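Local coordinates for protein adhesin YadA (Yersinia enterocolitica, PDB 1P9H) that binds collagen through its trimeric head domain on the bacterial surface and promotes attachment to and invasion of eukaryotic cells, at residues P90-Y102 with A105-A117. Sequence-based numbering, arbitrary orientation.
Sequences PLSKALGDSAVTY and ASTAQKDGVAIGA
Val100 lays its CG2 beside CG2 of Val113, 3.6 Å away, the two branched side chains pointing the same way from paired parallel strands. On the same face, CD1 of Ile115 reaches back to CB of Tyr102 at 3.6 Å. Large apolar side chains suit this face because neighbouring subunits bury it, Ile115 packing on Ile115 of the second subunit, and beta-branched residues suit the extended strand.

Behind it, the interior of the coil is narrow and takes small residues: Ala94, Ala99, Ala108 and Ala114, with Ser and Thr. Hydroxyls gather inside. OG of Ser92, anti to its own N (chi1 180°), lies 2.8 Å from OG of Ser106 and hydrogen-bonds OG1 of Thr101, while Ser106 OG bonds Gly103 O.

On the outer face, the Lys93 chain bends at its last torsion (chi4 -67°), which brings NZ within 3.0 Å of OG1 of Thr107; one water takes bonds from both and donates to the carbonyls of Leu91 and Ser106. Leu95 crosses Thr107 obliquely, its CD1 3.6 Å from CG2.

The backbones are joined by two parallel ladders. Lys93 N gives a nearly straight bond to Ser106 O (169°), and Gly116 N reaches Tyr102 O at 2.7 Å. The register slips by one residue between the ladders, since the two loops differ in length. Each contains a type II turn, and Asp111 N bonds Asp97 O between them; the backbone angles of Gly116 would press any CB against the preceding carbonyl, which calls for glycine.

These are successive coils of the left-handed parallel beta-roll. Strands 86-88 and 120-121 pack against the small interior residues, and Tyr102 meets its counterparts edge-to-face, its OH bonded to Thr101 O of the second subunit, where the strands 100-102 of the three chains gather.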
loop_
_atom_site.group_PDB
_atom_site.type_symbol
_atom_site.label_atom_id
_atom_site.label_comp_id
_atom_site.label_asym_id
_atom_site.label_seq_id
_atom_site.Cartn_x
_atom_site.Cartn_y
_atom_site.Cartn_z
ATOM N N PRO A 90 -2.470 -15.935 -0.183
ATOM C CA PRO A 90 -3.368 -17.069 0.038
ATOM C C PRO A 90 -4.706 -16.605 0.607
ATOM O O PRO A 90 -4.749 -15.843 1.572
ATOM C CB PRO A 90 -2.579 -17.950 1.008
ATOM C CG PRO A 90 -1.759 -16.954 1.779
ATOM C CD PRO A 90 -1.291 -16.007 0.696
ATOM N N LEU A 91 -5.791 -17.056 -0.018
ATOM C CA LEU A 91 -7.149 -16.709 0.393
ATOM C C LEU A 91 -7.484 -15.226 0.254
ATOM O O LEU A 91 -8.430 -14.732 0.868
ATOM C CB LEU A 91 -7.408 -17.180 1.830
ATOM C CG LEU A 91 -7.258 -18.691 2.035
ATOM C CD1 LEU A 91 -7.565 -19.051 3.481
ATOM C CD2 LEU A 91 -8.199 -19.433 1.096
ATOM N N SER A 92 -6.701 -14.519 -0.557
ATOM C CA SER A 92 -6.928 -13.095 -0.800
ATOM C C SER A 92 -8.063 -12.980 -1.814
ATOM O O SER A 92 -8.120 -13.752 -2.771
ATOM C CB SER A 92 -5.656 -12.448 -1.359
ATOM O OG SER A 92 -5.847 -11.066 -1.613
ATOM N N LYS A 93 -8.967 -12.023 -1.619
ATOM C CA LYS A 93 -10.078 -11.880 -2.542
ATOM C C LYS A 93 -10.477 -10.456 -2.906
ATOM O O LYS A 93 -10.780 -9.625 -2.048
ATOM C CB LYS A 93 -11.299 -12.673 -2.042
ATOM C CG LYS A 93 -11.785 -12.359 -0.643
ATOM C CD LYS A 93 -12.896 -13.338 -0.245
ATOM C CE LYS A 93 -13.542 -12.975 1.084
ATOM N NZ LYS A 93 -12.604 -13.125 2.231
ATOM N N ALA A 94 -10.432 -10.187 -4.205
ATOM C CA ALA A 94 -10.812 -8.901 -4.769
ATOM C C ALA A 94 -12.221 -9.200 -5.266
ATOM O O ALA A 94 -12.404 -9.868 -6.286
ATOM C CB ALA A 94 -9.885 -8.542 -5.926
ATOM N N LEU A 95 -13.209 -8.701 -4.529
ATOM C CA LEU A 95 -14.620 -8.978 -4.796
ATOM C C LEU A 95 -15.417 -8.046 -5.694
ATOM O O LEU A 95 -16.638 -8.172 -5.782
ATOM C CB LEU A 95 -15.349 -9.105 -3.459
ATOM C CG LEU A 95 -14.751 -10.116 -2.479
ATOM C CD1 LEU A 95 -15.499 -10.051 -1.156
ATOM C CD2 LEU A 95 -14.822 -11.508 -3.073
ATOM N N GLY A 96 -14.746 -7.117 -6.356
ATOM C CA GLY A 96 -15.452 -6.207 -7.233
ATOM C C GLY A 96 -14.534 -5.711 -8.325
ATOM O O GLY A 96 -13.325 -5.920 -8.262
ATOM N N ASP A 97 -15.103 -5.060 -9.333
ATOM C CA ASP A 97 -14.296 -4.543 -10.425
ATOM C C ASP A 97 -13.198 -3.621 -9.911
ATOM O O ASP A 97 -13.413 -2.837 -8.984
ATOM C CB ASP A 97 -15.163 -3.768 -11.422
ATOM C CG ASP A 97 -16.171 -4.647 -12.135
ATOM O OD1 ASP A 97 -16.015 -5.889 -12.114
ATOM O OD2 ASP A 97 -17.116 -4.088 -12.733
ATOM N N SER A 98 -12.018 -3.741 -10.513
ATOM C CA SER A 98 -10.865 -2.908 -10.186
ATOM C C SER A 98 -10.307 -2.999 -8.769
ATOM O O SER A 98 -9.336 -2.321 -8.448
ATOM C CB SER A 98 -11.188 -1.445 -10.494
ATOM O OG SER A 98 -11.608 -1.298 -11.840
ATOM N N ALA A 99 -10.905 -3.827 -7.923
ATOM C CA ALA A 99 -10.426 -3.965 -6.552
ATOM C C ALA A 99 -9.027 -4.566 -6.520
ATOM O O ALA A 99 -8.672 -5.374 -7.378
ATOM C CB ALA A 99 -11.385 -4.843 -5.749
ATOM N N VAL A 100 -8.227 -4.149 -5.545
ATOM C CA VAL A 100 -6.888 -4.700 -5.398
ATOM C C VAL A 100 -6.695 -5.141 -3.958
ATOM O O VAL A 100 -7.050 -4.427 -3.015
ATOM C CB VAL A 100 -5.771 -3.688 -5.778
ATOM C CG1 VAL A 100 -6.007 -3.157 -7.182
ATOM C CG2 VAL A 100 -5.707 -2.553 -4.772
ATOM N N THR A 101 -6.161 -6.345 -3.789
ATOM C CA THR A 101 -5.904 -6.900 -2.466
ATOM C C THR A 101 -4.525 -7.536 -2.456
ATOM O O THR A 101 -4.121 -8.174 -3.428
ATOM C CB THR A 101 -6.942 -7.979 -2.076
ATOM O OG1 THR A 101 -7.006 -8.979 -3.099
ATOM C CG2 THR A 101 -8.312 -7.360 -1.883
ATOM N N TYR A 102 -3.803 -7.354 -1.356
ATOM C CA TYR A 102 -2.463 -7.912 -1.232
ATOM C C TYR A 102 -2.237 -8.400 0.185
ATOM O O TYR A 102 -2.192 -7.599 1.116
ATOM C CB TYR A 102 -1.441 -6.825 -1.580
ATOM C CG TYR A 102 -0.031 -7.316 -1.780
ATOM C CD1 TYR A 102 0.975 -7.014 -0.858
ATOM C CD2 TYR A 102 0.309 -8.051 -2.911
ATOM C CE1 TYR A 102 2.289 -7.433 -1.068
ATOM C CE2 TYR A 102 1.616 -8.475 -3.131
ATOM C CZ TYR A 102 2.599 -8.162 -2.211
ATOM O OH TYR A 102 3.894 -8.558 -2.452
ATOM N N ALA A 105 -5.624 -13.593 3.258
ATOM C CA ALA A 105 -6.985 -13.312 3.702
ATOM C C ALA A 105 -7.384 -11.841 3.640
ATOM O O ALA A 105 -8.227 -11.387 4.419
ATOM C CB ALA A 105 -7.186 -13.849 5.121
ATOM N N SER A 106 -6.778 -11.097 2.722
ATOM C CA SER A 106 -7.115 -9.690 2.551
ATOM C C SER A 106 -8.361 -9.649 1.668
ATOM O O SER A 106 -8.541 -10.509 0.804
ATOM C CB SER A 106 -5.946 -8.935 1.906
ATOM O OG SER A 106 -5.515 -9.560 0.711
ATOM N N THR A 107 -9.223 -8.658 1.885
ATOM C CA THR A 107 -10.467 -8.548 1.130
ATOM C C THR A 107 -10.783 -7.116 0.723
ATOM O O THR A 107 -10.640 -6.190 1.519
ATOM C CB THR A 107 -11.653 -9.077 1.966
ATOM O OG1 THR A 107 -11.364 -10.402 2.423
ATOM C CG2 THR A 107 -12.930 -9.099 1.138
ATOM N N ALA A 108 -11.230 -6.938 -0.516
ATOM C CA ALA A 108 -11.572 -5.608 -1.001
ATOM C C ALA A 108 -12.758 -5.615 -1.949
ATOM O O ALA A 108 -12.820 -6.417 -2.883
ATOM C CB ALA A 108 -10.367 -4.967 -1.699
ATOM N N GLN A 109 -13.707 -4.721 -1.699
ATOM C CA GLN A 109 -14.881 -4.599 -2.549
ATOM C C GLN A 109 -14.512 -3.738 -3.750
ATOM O O GLN A 109 -13.379 -3.269 -3.857
ATOM C CB GLN A 109 -16.034 -3.949 -1.782
ATOM C CG GLN A 109 -16.598 -4.806 -0.662
ATOM C CD GLN A 109 -17.080 -6.153 -1.158
ATOM O OE1 GLN A 109 -17.799 -6.238 -2.153
ATOM N NE2 GLN A 109 -16.690 -7.215 -0.463
ATOM N N LYS A 110 -15.470 -3.529 -4.645
ATOM C CA LYS A 110 -15.237 -2.726 -5.843
ATOM C C LYS A 110 -14.451 -1.435 -5.624
ATOM O O LYS A 110 -14.732 -0.669 -4.702
ATOM C CB LYS A 110 -16.573 -2.390 -6.513
ATOM C CG LYS A 110 -16.434 -1.523 -7.755
ATOM C CD LYS A 110 -17.779 -1.283 -8.428
ATOM C CE LYS A 110 -17.625 -0.380 -9.640
ATOM N NZ LYS A 110 -18.911 -0.196 -10.368
ATOM N N ASP A 111 -13.465 -1.208 -6.492
ATOM C CA ASP A 111 -12.619 -0.017 -6.460
ATOM C C ASP A 111 -11.878 0.209 -5.148
ATOM O O ASP A 111 -11.396 1.311 -4.884
ATOM C CB ASP A 111 -13.441 1.234 -6.789
ATOM C CG ASP A 111 -14.046 1.190 -8.180
ATOM O OD1 ASP A 111 -13.535 0.433 -9.033
ATOM O OD2 ASP A 111 -15.027 1.924 -8.423
ATOM N N GLY A 112 -11.772 -0.834 -4.337
ATOM C CA GLY A 112 -11.087 -0.696 -3.067
ATOM C C GLY A 112 -9.640 -1.148 -3.083
ATOM O O GLY A 112 -9.169 -1.742 -4.053
ATOM N N VAL A 113 -8.938 -0.846 -1.997
ATOM C CA VAL A 113 -7.539 -1.227 -1.822
ATOM C C VAL A 113 -7.382 -1.828 -0.425
ATOM O O VAL A 113 -7.714 -1.184 0.570
ATOM C CB VAL A 113 -6.594 0.001 -1.927
ATOM C CG1 VAL A 113 -5.167 -0.395 -1.543
ATOM C CG2 VAL A 113 -6.627 0.575 -3.335
ATOM N N ALA A 114 -6.903 -3.067 -0.346
ATOM C CA ALA A 114 -6.682 -3.714 0.948
ATOM C C ALA A 114 -5.289 -4.330 0.924
ATOM O O ALA A 114 -5.042 -5.290 0.197
ATOM C CB ALA A 114 -7.739 -4.787 1.206
ATOM N N ILE A 115 -4.385 -3.764 1.719
ATOM C CA ILE A 115 -2.997 -4.223 1.775
ATOM C C ILE A 115 -2.634 -4.697 3.178
ATOM O O ILE A 115 -2.726 -3.934 4.141
ATOM C CB ILE A 115 -2.032 -3.078 1.384
ATOM C CG1 ILE A 115 -2.476 -2.433 0.067
ATOM C CG2 ILE A 115 -0.611 -3.611 1.270
ATOM C CD1 ILE A 115 -2.493 -3.380 -1.124
ATOM N N GLY A 116 -2.217 -5.955 3.286
ATOM C CA GLY A 116 -1.851 -6.512 4.574
ATOM C C GLY A 116 -2.697 -7.731 4.874
ATOM O O GLY A 116 -3.827 -7.835 4.395
ATOM N N ALA A 117 -2.160 -8.669 5.644
ATOM C CA ALA A 117 -2.932 -9.856 5.979
ATOM C C ALA A 117 -4.176 -9.418 6.749
ATOM O O ALA A 117 -4.100 -8.545 7.618
ATOM C CB ALA A 117 -2.093 -10.815 6.820
HETATM O O HOH W 1 -9.921 -12.835 2.053
HETATM O O HOH W 2 -19.069 -8.129 -4.162
HETATM O O HOH W 3 -16.833 -1.186 -12.842
HETATM O O HOH W 4 -8.488 -0.365 -6.712
HETATM O O HOH W 5 -14.142 -0.023 -11.573
#